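PDB 2R8B: uncharacterized protein Atu2452 from Agrobacterium tumefaciens, which is of unknown function but has an alpha/beta-hydrolase fold and probably acts as a serine hydrolase of the dienelactone hydrolase type. Local coordinates for residues F52-A57 with Q77-G82; L64-H69 with D129-N134; V98-A103 with F107-E112; L171-I176 with V224-G229; L192-E197 with S234-A239. All coordinates share one frame; numbering follows the deposited sequence.

Interaction 1. Residues F52-A57 with Q77-G82; sequences FHKSRA and QFFDFG
Lys54 lays its aliphatic stem across one face of the Phe79 ring, the two side chains crossing at about a right angle. CB does most of the work: it sits 4.0 Å from the ring centroid, a CH-pi contact displaced toward the CD1 rim. The chain then bends at chi2 (-127°), which carries CD over the CD2 side, 4.0 Å from Phe79 CD2, while the ammonium end leads away from the helix. Lysine suits this exposed strand position because its methylenes can cover an aromatic ring while its charge stays clear. The contact joins strand 53-56, an outermost strand of the alpha/beta-hydrolase sheet, to helix 75-85. Strand and helix run nearly parallel here, 12° apart, with their axes 9.3 Å from each other. Phe79, whose CG lies opposite its own backbone N (chi1 -166°), reaches far enough to bridge that gap. The carbonyl carbon of Ser55 meets the ring edge, 3.6 Å from Phe79 CZ, and Arg56 CB approaches the same CZ obliquely at 3.5 Å. Arg56 bends at chi2 and chi3, and its guanidinium hydrogen-bonds Pro87 O just beyond the helix. The Phe79 ring also rests on Ile91 and Ser93 of the adjacent strand 90-94.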
# COMPACT_ATOMS: atom_id res chain seq x y z
N PHE A 52 -13.28 -9.27 -1.52
CA PHE A 52 -13.17 -10.00 -2.75
C PHE A 52 -11.78 -9.76 -3.28
O PHE A 52 -11.29 -8.66 -3.24
CB PHE A 52 -14.19 -9.50 -3.77
CG PHE A 52 -14.26 -10.35 -5.00
CD1 PHE A 52 -15.00 -11.56 -4.98
CD2 PHE A 52 -13.53 -10.01 -6.16
CE1 PHE A 52 -15.04 -12.39 -6.11
CE2 PHE A 52 -13.58 -10.84 -7.30
CZ PHE A 52 -14.34 -12.04 -7.26
N HIS A 53 -11.12 -10.79 -3.77
CA HIS A 53 -9.73 -10.56 -4.19
C HIS A 53 -9.24 -11.64 -5.14
O HIS A 53 -9.78 -12.73 -5.16
CB HIS A 53 -8.82 -10.48 -2.96
CG HIS A 53 -8.77 -11.73 -2.13
ND1 HIS A 53 -9.72 -12.05 -1.19
CD2 HIS A 53 -7.85 -12.73 -2.09
CE1 HIS A 53 -9.40 -13.19 -0.61
NE2 HIS A 53 -8.27 -13.63 -1.14
N LYS A 54 -8.21 -11.33 -5.92
CA LYS A 54 -7.41 -12.40 -6.52
C LYS A 54 -6.37 -12.95 -5.52
O LYS A 54 -5.90 -12.21 -4.63
CB LYS A 54 -6.72 -11.90 -7.79
CG LYS A 54 -7.60 -11.92 -9.03
CD LYS A 54 -6.93 -12.67 -10.20
CE LYS A 54 -7.84 -12.68 -11.44
NZ LYS A 54 -8.86 -13.75 -11.34
N SER A 55 -5.99 -14.23 -5.66
CA SER A 55 -4.85 -14.79 -4.91
C SER A 55 -4.01 -15.80 -5.68
O SER A 55 -4.51 -16.55 -6.51
CB SER A 55 -5.31 -15.39 -3.58
OG SER A 55 -6.39 -16.27 -3.78
N ARG A 56 -2.71 -15.84 -5.37
CA ARG A 56 -1.81 -16.86 -5.92
C ARG A 56 -1.00 -17.40 -4.76
O ARG A 56 -0.14 -16.68 -4.22
CB ARG A 56 -0.92 -16.23 -7.00
CG ARG A 56 -0.31 -17.17 -7.98
CD ARG A 56 1.14 -17.49 -7.68
NE ARG A 56 2.02 -16.34 -7.83
CZ ARG A 56 3.34 -16.37 -7.64
NH1 ARG A 56 3.92 -17.54 -7.31
NH2 ARG A 56 4.08 -15.25 -7.76
N ALA A 57 -1.32 -18.61 -4.32
CA ALA A 57 -0.66 -19.28 -3.20
C ALA A 57 0.84 -19.39 -3.44
O ALA A 57 1.28 -19.92 -4.46
CB ALA A 57 -1.26 -20.67 -2.95
N GLN A 77 -5.65 -5.03 -11.75
CA GLN A 77 -4.65 -3.98 -11.95
C GLN A 77 -3.26 -4.49 -11.60
O GLN A 77 -2.40 -4.63 -12.49
CB GLN A 77 -4.94 -2.73 -11.13
CG GLN A 77 -5.76 -1.70 -11.88
CD GLN A 77 -5.30 -0.27 -11.62
OE1 GLN A 77 -4.87 0.10 -10.50
NE2 GLN A 77 -5.38 0.54 -12.66
N PHE A 78 -3.06 -4.82 -10.33
CA PHE A 78 -1.72 -5.12 -9.86
C PHE A 78 -1.28 -6.58 -9.70
O PHE A 78 -0.10 -6.83 -9.41
CB PHE A 78 -1.43 -4.31 -8.61
CG PHE A 78 -1.16 -2.89 -8.90
CD1 PHE A 78 0.12 -2.48 -9.26
CD2 PHE A 78 -2.18 -1.94 -8.86
CE1 PHE A 78 0.39 -1.14 -9.53
CE2 PHE A 78 -1.93 -0.58 -9.15
CZ PHE A 78 -0.64 -0.20 -9.48
N PHE A 79 -2.20 -7.54 -9.91
CA PHE A 79 -1.92 -8.95 -9.69
C PHE A 79 -0.69 -9.47 -10.43
O PHE A 79 0.24 -9.91 -9.77
CB PHE A 79 -3.16 -9.82 -10.00
CG PHE A 79 -3.06 -11.26 -9.50
CD1 PHE A 79 -3.13 -11.54 -8.14
CD2 PHE A 79 -2.93 -12.32 -10.40
CE1 PHE A 79 -3.07 -12.82 -7.67
CE2 PHE A 79 -2.88 -13.64 -9.95
CZ PHE A 79 -2.95 -13.89 -8.58
N ASP A 80 -0.66 -9.45 -11.77
CA ASP A 80 0.46 -10.15 -12.42
C ASP A 80 1.68 -9.30 -12.33
O ASP A 80 2.80 -9.81 -12.31
CB ASP A 80 0.18 -10.57 -13.86
CG ASP A 80 -1.28 -10.67 -14.15
OD1 ASP A 80 -1.71 -11.67 -14.75
OD2 ASP A 80 -2.00 -9.72 -13.73
N PHE A 81 1.47 -8.00 -12.23
CA PHE A 81 2.57 -7.09 -12.00
C PHE A 81 3.45 -7.55 -10.83
O PHE A 81 4.67 -7.66 -10.97
CB PHE A 81 2.07 -5.70 -11.73
CG PHE A 81 3.16 -4.74 -11.50
CD1 PHE A 81 4.08 -4.46 -12.51
CD2 PHE A 81 3.30 -4.10 -10.27
CE1 PHE A 81 5.12 -3.54 -12.31
CE2 PHE A 81 4.34 -3.16 -10.08
CZ PHE A 81 5.24 -2.90 -11.09
N GLY A 82 2.80 -7.81 -9.70
CA GLY A 82 3.43 -8.41 -8.53
C GLY A 82 3.63 -9.94 -8.52
O GLY A 82 4.30 -10.46 -7.66

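Interaction 2. Residues L64-H69 with D129-N134; sequences LFVLLH and DFIKAN
Ile131 holds CG1 anti to its carbonyl carbon and beside its backbone N (chi1 -68°), which, with chi2 extended at 157°, sends CD1 to Val66 and leaves CG2 for Leu64. The longer branch puts CD1 3.7 Å from Val66 CG1, and these two side chains cross at about a right angle. That methyl of Val66 stands between the residue's own N and carbonyl carbon (chi1 46°), directed at the helix. The shorter branch of Ile131, CG2, lies 3.8 Å from Leu64 CD1, the two chains meeting at a slant. Leu64 CD1 also brushes the helix about one turn further on, 4.4 Å from Asn134 CB. Branched aliphatic residues fit here because the site is buried and the contacts across it are apolar. It is the helix-on-sheet layer of an alpha/beta-hydrolase fold: helix 117-138 lies over the parallel strand 64-68, running roughly antiparallel to it with the axes 10.0 Å apart. Asn134, though polar, is accommodated because its amide turns back on its own helix. Its ND2 donates to Phe130 O at 2.8 Å, coming from above the carbonyl plane, and that same oxygen also accepts the backbone N of Asn134. In this position ND2 also lies over the centre of one face of the Phe130 ring, 3.8 Å above the ring plane. Phe130 in turn meets Tyr51 and His53 in edge-to-face pairs, while Asn134 ND2 makes a further, weak bond to Lys48 O. Ile131 and Leu64 both touch Val143 of the neighbouring strand 143-148.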
# COMPACT_ATOMS: atom_id res chain seq x y z
N LEU A 64 4.15 -12.47 2.00
CA LEU A 64 2.78 -12.14 1.67
C LEU A 64 2.84 -10.81 0.93
O LEU A 64 3.21 -9.77 1.50
CB LEU A 64 1.97 -11.91 2.95
CG LEU A 64 0.54 -12.42 3.08
CD1 LEU A 64 -0.31 -11.34 3.62
CD2 LEU A 64 -0.07 -12.94 1.78
N PHE A 65 2.50 -10.82 -0.35
CA PHE A 65 2.57 -9.60 -1.10
C PHE A 65 1.15 -9.11 -1.31
O PHE A 65 0.39 -9.72 -2.05
CB PHE A 65 3.22 -9.84 -2.45
CG PHE A 65 3.73 -8.60 -3.08
CD1 PHE A 65 3.44 -7.36 -2.56
CD2 PHE A 65 4.51 -8.68 -4.21
CE1 PHE A 65 3.94 -6.22 -3.15
CE2 PHE A 65 5.01 -7.54 -4.81
CZ PHE A 65 4.73 -6.32 -4.29
N VAL A 66 0.77 -8.02 -0.65
CA VAL A 66 -0.56 -7.46 -0.88
C VAL A 66 -0.44 -6.19 -1.71
O VAL A 66 0.46 -5.39 -1.48
CB VAL A 66 -1.36 -7.29 0.44
CG1 VAL A 66 -0.52 -6.67 1.51
CG2 VAL A 66 -2.62 -6.49 0.22
N LEU A 67 -1.30 -6.06 -2.73
CA LEU A 67 -1.22 -4.94 -3.68
C LEU A 67 -2.58 -4.34 -3.82
O LEU A 67 -3.57 -5.03 -4.02
CB LEU A 67 -0.76 -5.37 -5.06
CG LEU A 67 0.47 -6.26 -5.23
CD1 LEU A 67 0.01 -7.69 -5.30
CD2 LEU A 67 1.18 -5.86 -6.51
N LEU A 68 -2.60 -3.01 -3.76
CA LEU A 68 -3.81 -2.25 -3.62
C LEU A 68 -3.97 -1.22 -4.75
O LEU A 68 -3.21 -0.25 -4.83
CB LEU A 68 -3.74 -1.61 -2.24
CG LEU A 68 -3.47 -2.65 -1.16
CD1 LEU A 68 -3.10 -2.02 0.16
CD2 LEU A 68 -4.69 -3.47 -1.00
N HIS A 69 -4.96 -1.42 -5.61
CA HIS A 69 -5.17 -0.62 -6.80
C HIS A 69 -5.50 0.84 -6.46
O HIS A 69 -5.87 1.14 -5.33
CB HIS A 69 -6.33 -1.19 -7.61
CG HIS A 69 -7.63 -1.16 -6.87
ND1 HIS A 69 -8.16 -2.27 -6.24
CD2 HIS A 69 -8.52 -0.16 -6.66
CE1 HIS A 69 -9.30 -1.95 -5.67
NE2 HIS A 69 -9.54 -0.68 -5.91
N ASP A 129 -6.76 -6.93 9.45
CA ASP A 129 -7.27 -8.25 9.78
C ASP A 129 -7.11 -9.23 8.63
O ASP A 129 -6.62 -10.36 8.83
CB ASP A 129 -8.73 -8.15 10.19
CG ASP A 129 -8.88 -7.57 11.57
OD1 ASP A 129 -7.90 -7.72 12.34
OD2 ASP A 129 -9.94 -6.97 11.90
N PHE A 130 -7.54 -8.76 7.45
CA PHE A 130 -7.46 -9.45 6.19
C PHE A 130 -6.02 -9.89 5.99
O PHE A 130 -5.75 -11.07 5.82
CB PHE A 130 -7.90 -8.46 5.12
CG PHE A 130 -7.85 -8.99 3.71
CD1 PHE A 130 -8.83 -9.84 3.23
CD2 PHE A 130 -6.87 -8.57 2.84
CE1 PHE A 130 -8.81 -10.31 1.91
CE2 PHE A 130 -6.85 -9.03 1.52
CZ PHE A 130 -7.82 -9.91 1.07
N ILE A 131 -5.08 -8.97 6.08
CA ILE A 131 -3.67 -9.35 5.97
C ILE A 131 -3.22 -10.39 7.04
O ILE A 131 -2.75 -11.45 6.67
CB ILE A 131 -2.75 -8.08 5.87
CG1 ILE A 131 -2.99 -7.38 4.53
CG2 ILE A 131 -1.27 -8.47 5.99
CD1 ILE A 131 -2.62 -5.94 4.52
N LYS A 132 -3.37 -10.12 8.34
CA LYS A 132 -3.06 -11.11 9.39
C LYS A 132 -3.68 -12.50 9.14
O LYS A 132 -3.06 -13.55 9.43
CB LYS A 132 -3.53 -10.63 10.78
CG LYS A 132 -2.71 -9.49 11.40
CD LYS A 132 -3.63 -8.49 12.14
CE LYS A 132 -2.86 -7.51 13.04
NZ LYS A 132 -2.61 -8.13 14.38
N ALA A 133 -4.92 -12.50 8.65
CA ALA A 133 -5.70 -13.72 8.47
C ALA A 133 -5.13 -14.54 7.31
O ALA A 133 -5.09 -15.75 7.39
CB ALA A 133 -7.20 -13.41 8.27
N ASN A 134 -4.65 -13.87 6.25
CA ASN A 134 -4.03 -14.58 5.12
C ASN A 134 -2.61 -15.04 5.40
O ASN A 134 -2.22 -16.10 4.94
CB ASN A 134 -4.05 -13.72 3.85
CG ASN A 134 -5.42 -13.66 3.24
OD1 ASN A 134 -5.83 -14.52 2.50
ND2 ASN A 134 -6.13 -12.62 3.56

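Interaction 3. Residues V98-A103 with F107-E112; sequences VSEHGA and FRRTGE
Val98 presses its CG2 methyl against the backbone of Phe107, 3.7 Å from Phe107 N and equally close to Phe107 CA. A beta-branched residue is well suited to a strand, and its two methyls divide the work: CG1 comes to 4.5 Å from Arg108 CB. Farther along, the contact becomes ionic. Glu100 and Arg109, oppositely charged and long enough to span strand and loop at the surface, cross at about a right angle in a salt bridge, Arg109 NH1 donating to Glu100 OE2 at 2.9 Å. The oxygen offers its syn lone pair and lies in the guanidinium plane, and the carboxylate and guanidinium are nearly coplanar (26°). The bond is rather bent, with an N-H...O angle of 139°. Bends at chi2 and chi3 bring the arginine end to this salt bridge of one hydrogen bond. Glu100 OE1 instead packs against Arg109 CD, and has a long, weak ion pair with Arg105. The side chain of Phe107 leaves its backbone away from Val98 and lies close to a bound sulfate, probably from the crystallisation liquor. The hairpin of strands 98-100 and 103-105 here runs into the loop before helix 117-138; Val98 rests on Asp119 and Arg122 of that helix, and Phe107 reaches Asn150 and Asn153 of helix 150-161.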
# COMPACT_ATOMS: atom_id res chain seq x y z
N VAL A 98 -15.52 0.20 -1.47
CA VAL A 98 -16.34 1.39 -1.65
C VAL A 98 -16.47 1.62 -3.16
O VAL A 98 -15.51 1.46 -3.90
CB VAL A 98 -15.71 2.63 -0.95
CG1 VAL A 98 -16.69 3.79 -0.94
CG2 VAL A 98 -15.26 2.28 0.47
N SER A 99 -17.66 1.97 -3.62
CA SER A 99 -17.83 2.24 -5.03
C SER A 99 -18.25 3.71 -5.17
O SER A 99 -19.21 4.12 -4.55
CB SER A 99 -18.86 1.27 -5.58
OG SER A 99 -19.71 1.86 -6.53
N GLU A 100 -17.51 4.51 -5.95
CA GLU A 100 -17.81 5.95 -6.08
C GLU A 100 -18.56 6.26 -7.38
O GLU A 100 -17.94 6.60 -8.40
CB GLU A 100 -16.51 6.75 -6.02
CG GLU A 100 -16.68 8.14 -5.42
CD GLU A 100 -15.34 8.81 -5.13
OE1 GLU A 100 -14.89 8.81 -3.96
OE2 GLU A 100 -14.73 9.32 -6.09
N HIS A 101 -19.91 6.20 -7.33
CA HIS A 101 -20.76 5.83 -8.49
C HIS A 101 -19.90 5.15 -9.57
O HIS A 101 -19.39 5.80 -10.48
CB HIS A 101 -21.62 7.00 -9.10
CG HIS A 101 -21.53 8.32 -8.38
ND1 HIS A 101 -20.35 8.82 -7.84
CD2 HIS A 101 -22.47 9.28 -8.18
CE1 HIS A 101 -20.58 10.01 -7.30
NE2 HIS A 101 -21.86 10.31 -7.50
N GLY A 102 -19.70 3.84 -9.45
CA GLY A 102 -18.85 3.14 -10.40
C GLY A 102 -17.46 2.81 -9.89
O GLY A 102 -17.18 1.67 -9.55
N ALA A 103 -16.57 3.81 -9.84
CA ALA A 103 -15.16 3.59 -9.48
C ALA A 103 -14.92 3.02 -8.05
O ALA A 103 -15.32 3.61 -7.04
CB ALA A 103 -14.32 4.83 -9.75
N PHE A 107 -11.74 3.38 0.70
CA PHE A 107 -12.36 4.16 1.81
C PHE A 107 -12.97 5.41 1.26
O PHE A 107 -12.61 5.85 0.18
CB PHE A 107 -11.39 4.52 2.93
CG PHE A 107 -10.27 5.42 2.49
CD1 PHE A 107 -9.15 4.90 1.84
CD2 PHE A 107 -10.34 6.78 2.71
CE1 PHE A 107 -8.12 5.70 1.42
CE2 PHE A 107 -9.33 7.60 2.29
CZ PHE A 107 -8.19 7.04 1.63
N ARG A 108 -13.86 6.03 2.01
CA ARG A 108 -14.68 7.10 1.45
C ARG A 108 -14.11 8.50 1.58
O ARG A 108 -13.66 8.90 2.64
CB ARG A 108 -16.09 7.07 2.03
CG ARG A 108 -17.06 7.98 1.31
CD ARG A 108 -18.44 8.01 1.94
NE ARG A 108 -18.51 8.87 3.11
CZ ARG A 108 -19.01 10.09 3.09
NH1 ARG A 108 -19.03 10.81 4.20
NH2 ARG A 108 -19.49 10.59 1.97
N ARG A 109 -14.18 9.25 0.49
CA ARG A 109 -14.01 10.71 0.55
C ARG A 109 -15.40 11.30 0.48
O ARG A 109 -16.29 10.79 -0.21
CB ARG A 109 -13.27 11.30 -0.65
CG ARG A 109 -12.55 10.40 -1.53
CD ARG A 109 -12.73 10.87 -2.96
NE ARG A 109 -11.43 11.10 -3.58
CZ ARG A 109 -11.13 10.89 -4.86
NH1 ARG A 109 -12.04 10.41 -5.72
NH2 ARG A 109 -9.88 11.16 -5.26
N THR A 110 -15.58 12.42 1.16
CA THR A 110 -16.80 13.17 0.94
C THR A 110 -16.80 13.66 -0.54
O THR A 110 -15.75 13.61 -1.23
CB THR A 110 -16.90 14.34 1.95
OG1 THR A 110 -15.90 15.31 1.64
CG2 THR A 110 -16.69 13.84 3.40
N GLY A 111 -17.96 14.08 -1.04
CA GLY A 111 -18.05 14.83 -2.30
C GLY A 111 -17.03 15.96 -2.24
O GLY A 111 -16.78 16.51 -1.15
N GLU A 112 -16.42 16.31 -3.36
CA GLU A 112 -15.38 17.35 -3.36
C GLU A 112 -14.14 16.94 -2.56
O GLU A 112 -13.29 17.79 -2.22
CB GLU A 112 -15.91 18.72 -2.91
CG GLU A 112 -16.76 19.42 -3.98
CD GLU A 112 -18.25 18.99 -4.00
OE1 GLU A 112 -19.09 19.86 -4.26
OE2 GLU A 112 -18.62 17.82 -3.78

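Interaction 4. Residues L171-I176 with V224-G229; sequences LMHPLI and VWHPGG
His173 and His226 meet as an aromatic pair, rim to rim, with neither ring over the other's face. Their centroids are 5.6 Å apart and their planes are inclined at 56°. His226 NE2 comes to the edge of the His173 ring, near its plane, 3.6 Å from His173 CE1; relative to the His226 ring, that carbon lies obliquely. His226 achieves this with CG between its backbone N and carbonyl carbon (chi1 61°), which turns the ring toward His173. The second kind of contact is polar but is not a hydrogen bond: the carbonyl oxygen of Gly229 lies at the His173 edge, 3.2 Å from His173 CE1. CE1 is the carbon between the two ring nitrogens, so its hydrogen is polarised and probably tolerates an oxygen well. True hydrogen bonds lie outside the pair, between His173 ND1 and Asp199 and between His173 NE2 and Glu236, with a weak one between His226 NE2 and the same Glu236. Asp199 belongs to a probable Ser149-His230-Asp199 triad of this hydrolase fold, and the His173 ring also meets that of His230. With each ring nitrogen bound to a carboxylate, His173 is probably restrained in rotation, and it may act as a second-shell residue that helps position the acid of the triad.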
# COMPACT_ATOMS: atom_id res chain seq x y z
N LEU A 171 4.91 2.91 -1.62
CA LEU A 171 3.80 3.83 -1.75
C LEU A 171 3.90 4.61 -3.05
O LEU A 171 4.80 5.41 -3.24
CB LEU A 171 3.77 4.77 -0.57
CG LEU A 171 3.80 4.06 0.80
CD1 LEU A 171 3.91 5.08 1.90
CD2 LEU A 171 2.59 3.17 1.03
N MSE A 172 2.99 4.36 -3.97
CA MSE A 172 3.06 5.07 -5.24
C MSE A 172 2.12 6.25 -5.25
O MSE A 172 0.91 6.10 -5.29
CB MSE A 172 2.83 4.07 -6.37
CG MSE A 172 3.83 2.96 -6.25
SE MSE A 172 3.82 1.79 -7.75
CE MSE A 172 5.27 2.57 -8.86
N HIS A 173 2.69 7.45 -5.18
CA HIS A 173 1.91 8.64 -5.19
C HIS A 173 0.91 8.58 -4.04
O HIS A 173 -0.28 8.55 -4.29
CB HIS A 173 1.20 8.79 -6.54
CG HIS A 173 2.14 8.94 -7.70
ND1 HIS A 173 2.41 10.15 -8.30
CD2 HIS A 173 2.89 8.02 -8.35
CE1 HIS A 173 3.29 9.98 -9.27
NE2 HIS A 173 3.59 8.69 -9.33
N PRO A 174 1.38 8.54 -2.79
CA PRO A 174 0.50 8.69 -1.64
C PRO A 174 0.05 10.13 -1.46
O PRO A 174 0.67 11.05 -2.03
CB PRO A 174 1.41 8.35 -0.47
CG PRO A 174 2.74 8.82 -0.94
CD PRO A 174 2.78 8.35 -2.35
N LEU A 175 -0.99 10.31 -0.66
CA LEU A 175 -1.52 11.63 -0.27
C LEU A 175 -1.96 11.42 1.16
O LEU A 175 -2.94 10.72 1.39
CB LEU A 175 -2.77 11.94 -1.09
CG LEU A 175 -3.38 13.34 -1.15
CD1 LEU A 175 -4.92 13.26 -1.25
CD2 LEU A 175 -2.95 14.24 -0.04
N ILE A 176 -1.24 11.94 2.14
CA ILE A 176 -1.74 11.88 3.52
C ILE A 176 -1.82 13.30 4.02
O ILE A 176 -0.78 13.97 4.07
CB ILE A 176 -0.84 11.02 4.42
CG1 ILE A 176 -0.87 9.55 3.97
CG2 ILE A 176 -1.26 11.10 5.83
CD1 ILE A 176 -1.98 8.74 4.54
N VAL A 224 11.63 8.43 -4.32
CA VAL A 224 12.14 8.62 -5.66
C VAL A 224 11.16 9.57 -6.33
O VAL A 224 9.97 9.31 -6.35
CB VAL A 224 12.27 7.24 -6.39
CG1 VAL A 224 12.52 7.42 -7.89
CG2 VAL A 224 13.40 6.38 -5.74
N TRP A 225 11.63 10.72 -6.79
CA TRP A 225 10.77 11.72 -7.42
C TRP A 225 10.85 11.65 -8.93
O TRP A 225 11.76 11.08 -9.47
CB TRP A 225 11.22 13.11 -7.01
CG TRP A 225 11.05 13.40 -5.54
CD1 TRP A 225 11.99 13.26 -4.54
CD2 TRP A 225 9.87 13.91 -4.91
NE1 TRP A 225 11.46 13.66 -3.32
CE2 TRP A 225 10.16 14.04 -3.51
CE3 TRP A 225 8.61 14.27 -5.38
CZ2 TRP A 225 9.20 14.51 -2.58
CZ3 TRP A 225 7.66 14.70 -4.47
CH2 TRP A 225 7.97 14.84 -3.07
N HIS A 226 9.89 12.22 -9.62
CA HIS A 226 10.09 12.55 -11.02
C HIS A 226 9.44 13.89 -11.21
O HIS A 226 8.55 14.24 -10.40
CB HIS A 226 9.55 11.46 -11.98
CG HIS A 226 8.08 11.19 -11.89
ND1 HIS A 226 7.13 11.99 -12.50
CD2 HIS A 226 7.39 10.18 -11.30
CE1 HIS A 226 5.93 11.48 -12.29
NE2 HIS A 226 6.06 10.38 -11.56
N PRO A 227 9.83 14.65 -12.26
CA PRO A 227 9.05 15.88 -12.53
C PRO A 227 7.71 15.29 -12.97
O PRO A 227 7.56 14.04 -12.99
CB PRO A 227 9.77 16.52 -13.71
CG PRO A 227 10.62 15.40 -14.33
CD PRO A 227 10.85 14.35 -13.29
N GLY A 228 6.71 16.05 -13.34
CA GLY A 228 5.53 15.25 -13.82
C GLY A 228 4.48 14.95 -12.77
O GLY A 228 4.64 15.34 -11.61
N GLY A 229 3.41 14.28 -13.18
CA GLY A 229 2.11 14.38 -12.52
C GLY A 229 1.81 13.17 -11.69
O GLY A 229 2.70 12.61 -11.07

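Interaction 5. Residues L192-E197 with S234-A239; sequences LITAGE and SGEIDA
Strand 192-196 and the first turns of helix 234-244 run almost exactly antiparallel, at 174°, with their axes 9.2 Å apart. The backbones come nearest at Thr194 and Glu236, whose CA atoms are 6.2 Å from each other, and both residues direct their side chains into the gap. Thr194 donates from OG1 to Glu236 OE2; the modelled 2.4 Å is very short, and at this resolution the length is doubtful. The hydroxyl sits between the threonine's own N and carbonyl carbon (chi1 72°), while Glu236 extends beyond CG and crosses Thr194 at about a right angle. Threonine fits because a beta strand accepts its branched carbon and its hydroxyl lies on the face turned to the helix, where it can meet the carboxylate. On the apolar side, Leu192 CD2 lies 3.7 Å from Ala239 O and 4.3 Å from Ala239 CB; the small alanine lets the leucine approach the helix backbone. The other carboxylate oxygen of Glu236, OE1, accepts from Arg233 N. Together with its bond to His173, which itself touches the putative triad, this engagement of OE1 would be expected to favour the charged form of the buried carboxylate.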
# COMPACT_ATOMS: atom_id res chain seq x y z
N LEU A 192 9.50 2.50 0.36
CA LEU A 192 9.73 3.26 -0.87
C LEU A 192 8.56 4.17 -1.21
O LEU A 192 7.43 3.70 -1.38
CB LEU A 192 9.95 2.31 -2.04
CG LEU A 192 10.07 3.02 -3.38
CD1 LEU A 192 11.13 4.04 -3.33
CD2 LEU A 192 10.38 2.05 -4.45
N ILE A 193 8.80 5.46 -1.33
CA ILE A 193 7.79 6.36 -1.85
C ILE A 193 8.20 6.83 -3.24
O ILE A 193 9.36 7.24 -3.45
CB ILE A 193 7.58 7.54 -0.94
CG1 ILE A 193 7.24 7.04 0.47
CG2 ILE A 193 6.41 8.36 -1.45
CD1 ILE A 193 7.51 8.03 1.62
N THR A 194 7.28 6.75 -4.19
CA THR A 194 7.52 7.26 -5.51
C THR A 194 6.53 8.38 -5.71
O THR A 194 5.35 8.27 -5.34
CB THR A 194 7.27 6.20 -6.61
OG1 THR A 194 5.85 5.97 -6.71
CG2 THR A 194 7.96 4.83 -6.29
N ALA A 195 6.96 9.46 -6.33
CA ALA A 195 6.10 10.62 -6.38
C ALA A 195 6.37 11.60 -7.54
O ALA A 195 7.45 11.63 -8.14
CB ALA A 195 6.13 11.33 -5.04
N GLY A 196 5.36 12.40 -7.86
CA GLY A 196 5.54 13.32 -8.97
C GLY A 196 5.76 14.68 -8.35
O GLY A 196 5.16 15.03 -7.33
N GLU A 197 6.61 15.48 -8.94
CA GLU A 197 6.66 16.75 -8.32
C GLU A 197 5.62 17.77 -8.82
O GLU A 197 5.48 18.83 -8.22
CB GLU A 197 8.09 17.27 -8.17
CG GLU A 197 8.84 17.42 -9.41
CD GLU A 197 10.34 17.61 -9.18
OE1 GLU A 197 10.97 16.81 -8.46
OE2 GLU A 197 10.88 18.56 -9.77
N SER A 234 8.17 4.99 -15.98
CA SER A 234 8.91 3.76 -16.08
C SER A 234 10.03 3.78 -15.05
O SER A 234 10.36 2.74 -14.47
CB SER A 234 9.44 3.53 -17.49
OG SER A 234 10.73 4.07 -17.63
N GLY A 235 10.57 4.97 -14.79
CA GLY A 235 11.54 5.17 -13.72
C GLY A 235 11.08 4.72 -12.34
O GLY A 235 11.89 4.20 -11.56
N GLU A 236 9.80 4.95 -12.01
CA GLU A 236 9.21 4.43 -10.74
C GLU A 236 9.23 2.90 -10.71
O GLU A 236 9.49 2.29 -9.67
CB GLU A 236 7.74 4.85 -10.52
CG GLU A 236 7.36 6.27 -10.86
CD GLU A 236 6.05 6.76 -10.21
OE1 GLU A 236 5.41 7.69 -10.77
OE2 GLU A 236 5.67 6.25 -9.13
N ILE A 237 8.92 2.29 -11.84
CA ILE A 237 8.83 0.86 -11.86
C ILE A 237 10.22 0.30 -11.64
O ILE A 237 10.36 -0.70 -10.95
CB ILE A 237 8.16 0.31 -13.13
CG1 ILE A 237 6.70 0.77 -13.16
CG2 ILE A 237 8.25 -1.25 -13.19
CD1 ILE A 237 6.02 0.61 -14.54
N ASP A 238 11.23 0.98 -12.18
CA ASP A 238 12.61 0.57 -11.94
C ASP A 238 12.95 0.53 -10.49
O ASP A 238 13.36 -0.50 -9.96
CB ASP A 238 13.56 1.50 -12.67
CG ASP A 238 13.50 1.30 -14.15
OD1 ASP A 238 12.88 0.29 -14.61
OD2 ASP A 238 14.06 2.13 -14.86
N ALA A 239 12.74 1.65 -9.83
CA ALA A 239 13.01 1.76 -8.42
C ALA A 239 12.24 0.69 -7.63
O ALA A 239 12.75 0.17 -6.64
CB ALA A 239 12.69 3.19 -7.93

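Four of the five contacts reach the main sheet of the alpha/beta-hydrolase fold; interaction 3 stands apart on the hairpin and loop, with its centre 22 to 26 Å from the others. Interactions 1 and 2 touch, about 10 Å apart between centres, and cross along the chain because strand 53-56, strand 64-68, helix 75-85 and helix 117-138 follow in alternation. Interaction 3 is nested in the loop that interaction 2 closes. Interactions 4 and 5 come later and also alternate; their centres lie only about 7 Å apart, joined by His173 and Glu236 beside the probable active site. Interactions 2 and 4 lie on opposite sides of the chain's centre, whereas interactions 1 and 5 touch through Phe81 and Ile237.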